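Local coordinates for hypothetical 27.5 kDa protein in SPX19-GCR2 intergenic region (Saccharomyces cerevisiae, PDB 1JZT) that epimerises the R and S forms of hydrated NADH and NADPH, so that both can be repaired by the S-specific dehydratase, at residues L34-R45 against E238-L246. Numbering follows the deposited sequence.
Sequences LAGFSVAQAVCR and ESTDQILKL
Ile243 lies against the helix between Ser38 and Arg45, its branches spread over Ser38, Gln41, Ala42 and Arg45. Its CG2 is pressed to the backbone of Ser38, 3.1 Å from that residue's O, while CD1 reaches up to Ala42 CA at 3.8 Å and also sits over one face of the Arg45 guanidinium. With CG1 between the backbone N and the carbonyl carbon (chi1 60°), the longer branch runs up the helix and CG2 is left for Ser38.

One residue earlier, Gln242 is held by its main chain and its side chain together. Its N gives a hydrogen bond to Gln41 OE1 (2.7 Å), arriving in the plane of that amide on a lone pair. Its O takes one from Ser38 OG at 2.7 Å, the donor tilted out of the carbonyl plane. Chi1 (-64°) sets CG beside the backbone N, 3.4 Å from Phe37 CD2, and a bend at chi2 folds the amide back for NE2 to hydrogen-bond the O of Thr240. Water links Gln242 OE1 to Ser38 OG, and a second water joins Gln41 NE2 to the O of Thr240, so both ends of the Gln41 amide are engaged.

At the far end Arg45 grips Asp241 in a bidentate, end-on salt bridge: NH1 meets OD2 at 3.0 Å and NH2 meets OD1 at 3.1 Å. Both oxygens lie near the guanidinium plane, yet they are approached from above the carboxylate, the two planes being 61° apart.

Ser38 OG also bonds Gly219 N, just past strand 214-218, and Leu244 pairs with Val217 of that strand. Helix 28-46 covers one face of the sheet near its edge, over strands 194-198 and 214-218, in the Rossmann-like alpha/beta/alpha sandwich of the NnrE/AIBP family, where a type II' turn, Glu238 to Asp241, leads into the antiparallel C-terminal edge strand 243-245.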
# COMPACT_ATOMS: atom_id res chain seq x y z
N LEU A 34 -3.35 -4.66 -10.53
CA LEU A 34 -4.57 -4.93 -9.77
C LEU A 34 -4.39 -4.53 -8.31
O LEU A 34 -5.30 -3.96 -7.71
CB LEU A 34 -4.95 -6.41 -9.89
CG LEU A 34 -5.42 -6.92 -11.26
CD1 LEU A 34 -5.66 -8.42 -11.19
CD2 LEU A 34 -6.70 -6.20 -11.67
N ALA A 35 -3.22 -4.82 -7.73
CA ALA A 35 -2.96 -4.47 -6.33
C ALA A 35 -2.96 -2.96 -6.14
O ALA A 35 -3.59 -2.44 -5.22
CB ALA A 35 -1.63 -5.06 -5.88
N GLY A 36 -2.23 -2.25 -7.00
CA GLY A 36 -2.17 -0.80 -6.91
C GLY A 36 -3.54 -0.18 -7.11
O GLY A 36 -3.86 0.85 -6.51
N PHE A 37 -4.36 -0.81 -7.95
CA PHE A 37 -5.70 -0.32 -8.20
C PHE A 37 -6.50 -0.40 -6.91
O PHE A 37 -7.19 0.55 -6.52
CB PHE A 37 -6.41 -1.14 -9.29
CG PHE A 37 -7.81 -0.68 -9.58
CD1 PHE A 37 -8.04 0.35 -10.49
CD2 PHE A 37 -8.89 -1.21 -8.89
CE1 PHE A 37 -9.32 0.85 -10.70
CE2 PHE A 37 -10.19 -0.71 -9.09
CZ PHE A 37 -10.39 0.32 -10.00
N SER A 38 -6.40 -1.55 -6.24
CA SER A 38 -7.10 -1.77 -4.97
C SER A 38 -6.81 -0.67 -3.97
O SER A 38 -7.71 -0.09 -3.38
CB SER A 38 -6.69 -3.12 -4.37
OG SER A 38 -7.19 -4.20 -5.13
N VAL A 39 -5.52 -0.40 -3.76
CA VAL A 39 -5.11 0.64 -2.82
C VAL A 39 -5.74 1.98 -3.18
O VAL A 39 -6.27 2.67 -2.32
CB VAL A 39 -3.58 0.82 -2.81
CG1 VAL A 39 -3.20 1.94 -1.85
CG2 VAL A 39 -2.91 -0.49 -2.41
N ALA A 40 -5.67 2.36 -4.45
CA ALA A 40 -6.26 3.63 -4.90
C ALA A 40 -7.76 3.66 -4.61
O ALA A 40 -8.30 4.66 -4.14
CB ALA A 40 -6.02 3.81 -6.38
N GLN A 41 -8.45 2.56 -4.91
CA GLN A 41 -9.89 2.50 -4.66
C GLN A 41 -10.19 2.68 -3.15
O GLN A 41 -11.16 3.34 -2.79
CB GLN A 41 -10.45 1.17 -5.18
CG GLN A 41 -11.99 1.09 -5.25
CD GLN A 41 -12.48 -0.13 -6.03
OE1 GLN A 41 -12.12 -1.26 -5.72
NE2 GLN A 41 -13.31 0.11 -7.04
N ALA A 42 -9.36 2.11 -2.28
CA ALA A 42 -9.56 2.24 -0.82
C ALA A 42 -9.41 3.69 -0.38
O ALA A 42 -10.17 4.19 0.46
CB ALA A 42 -8.55 1.36 -0.06
N VAL A 43 -8.42 4.38 -0.94
CA VAL A 43 -8.17 5.78 -0.61
C VAL A 43 -9.36 6.63 -1.05
O VAL A 43 -9.83 7.50 -0.31
CB VAL A 43 -6.90 6.29 -1.32
CG1 VAL A 43 -6.79 7.81 -1.15
CG2 VAL A 43 -5.69 5.59 -0.75
N CYS A 44 -9.83 6.39 -2.27
CA CYS A 44 -10.97 7.13 -2.81
C CYS A 44 -12.23 6.88 -1.97
O CYS A 44 -13.03 7.78 -1.75
CB CYS A 44 -11.20 6.71 -4.27
SG CYS A 44 -12.60 7.51 -5.11
N ARG A 45 -12.39 5.65 -1.49
CA ARG A 45 -13.57 5.32 -0.70
C ARG A 45 -13.51 5.88 0.72
O ARG A 45 -14.53 6.25 1.30
CB ARG A 45 -13.77 3.81 -0.67
CG ARG A 45 -15.12 3.39 -0.12
CD ARG A 45 -15.48 1.99 -0.56
NE ARG A 45 -15.66 1.88 -2.01
CZ ARG A 45 -15.96 0.74 -2.63
NH1 ARG A 45 -16.11 -0.38 -1.93
NH2 ARG A 45 -16.11 0.72 -3.95
N GLU A 238 -17.66 -7.12 -3.06
CA GLU A 238 -18.99 -6.72 -3.51
C GLU A 238 -18.97 -6.16 -4.92
O GLU A 238 -18.03 -5.46 -5.30
CB GLU A 238 -19.56 -5.67 -2.56
CG GLU A 238 -19.82 -6.18 -1.15
CD GLU A 238 -20.14 -5.07 -0.16
OE1 GLU A 238 -20.55 -3.96 -0.58
OE2 GLU A 238 -20.00 -5.33 1.05
N SER A 239 -20.00 -6.47 -5.70
CA SER A 239 -20.11 -5.96 -7.07
C SER A 239 -18.80 -6.17 -7.84
O SER A 239 -18.26 -7.28 -7.86
CB SER A 239 -20.46 -4.47 -7.02
OG SER A 239 -20.66 -3.94 -8.31
N THR A 240 -18.29 -5.11 -8.46
CA THR A 240 -17.04 -5.19 -9.22
C THR A 240 -15.87 -4.60 -8.42
O THR A 240 -14.80 -4.37 -8.98
CB THR A 240 -17.16 -4.45 -10.57
OG1 THR A 240 -17.59 -3.11 -10.33
CG2 THR A 240 -18.17 -5.14 -11.50
N ASP A 241 -16.08 -4.36 -7.13
CA ASP A 241 -15.04 -3.79 -6.26
C ASP A 241 -13.76 -4.60 -6.23
O ASP A 241 -13.78 -5.83 -6.34
CB ASP A 241 -15.52 -3.68 -4.81
CG ASP A 241 -16.62 -2.65 -4.61
OD1 ASP A 241 -16.87 -1.85 -5.53
OD2 ASP A 241 -17.21 -2.65 -3.51
N GLN A 242 -12.63 -3.92 -6.05
CA GLN A 242 -11.34 -4.61 -5.97
C GLN A 242 -10.84 -4.55 -4.52
O GLN A 242 -9.69 -4.88 -4.22
CB GLN A 242 -10.32 -3.96 -6.91
CG GLN A 242 -10.71 -4.09 -8.39
CD GLN A 242 -10.81 -5.53 -8.85
OE1 GLN A 242 -9.82 -6.25 -8.90
NE2 GLN A 242 -12.03 -5.97 -9.18
N ILE A 243 -11.75 -4.13 -3.64
CA ILE A 243 -11.48 -4.04 -2.22
C ILE A 243 -12.75 -4.49 -1.49
O ILE A 243 -13.84 -4.50 -2.07
CB ILE A 243 -11.18 -2.58 -1.78
CG1 ILE A 243 -12.37 -1.67 -2.11
CG2 ILE A 243 -9.91 -2.08 -2.45
CD1 ILE A 243 -12.26 -0.27 -1.52
N LEU A 244 -12.58 -4.87 -0.23
CA LEU A 244 -13.68 -5.31 0.64
C LEU A 244 -13.34 -4.82 2.05
O LEU A 244 -12.23 -5.04 2.53
CB LEU A 244 -13.79 -6.84 0.67
CG LEU A 244 -14.80 -7.40 1.69
CD1 LEU A 244 -16.20 -6.92 1.34
CD2 LEU A 244 -14.75 -8.93 1.69
N LYS A 245 -14.28 -4.14 2.69
CA LYS A 245 -14.05 -3.65 4.04
C LYS A 245 -14.01 -4.86 4.97
O LYS A 245 -15.00 -5.59 5.09
CB LYS A 245 -15.17 -2.68 4.43
CG LYS A 245 -14.95 -1.93 5.73
CD LYS A 245 -16.13 -1.02 6.00
CE LYS A 245 -16.00 -0.32 7.33
NZ LYS A 245 -14.75 0.49 7.36
N LEU A 246 -12.84 -5.06 5.58
CA LEU A 246 -12.51 -6.17 6.49
C LEU A 246 -11.95 -7.40 5.77
O LEU A 246 -12.72 -8.35 5.48
CB LEU A 246 -13.69 -6.56 7.37
CG LEU A 246 -13.73 -5.81 8.71
CD1 LEU A 246 -13.82 -4.31 8.45
CD2 LEU A 246 -14.91 -6.28 9.54
OXT LEU A 246 -10.73 -7.40 5.48
O HOH W 1 -7.57 -6.40 -7.16
O HOH W 2 -13.65 -1.97 -9.13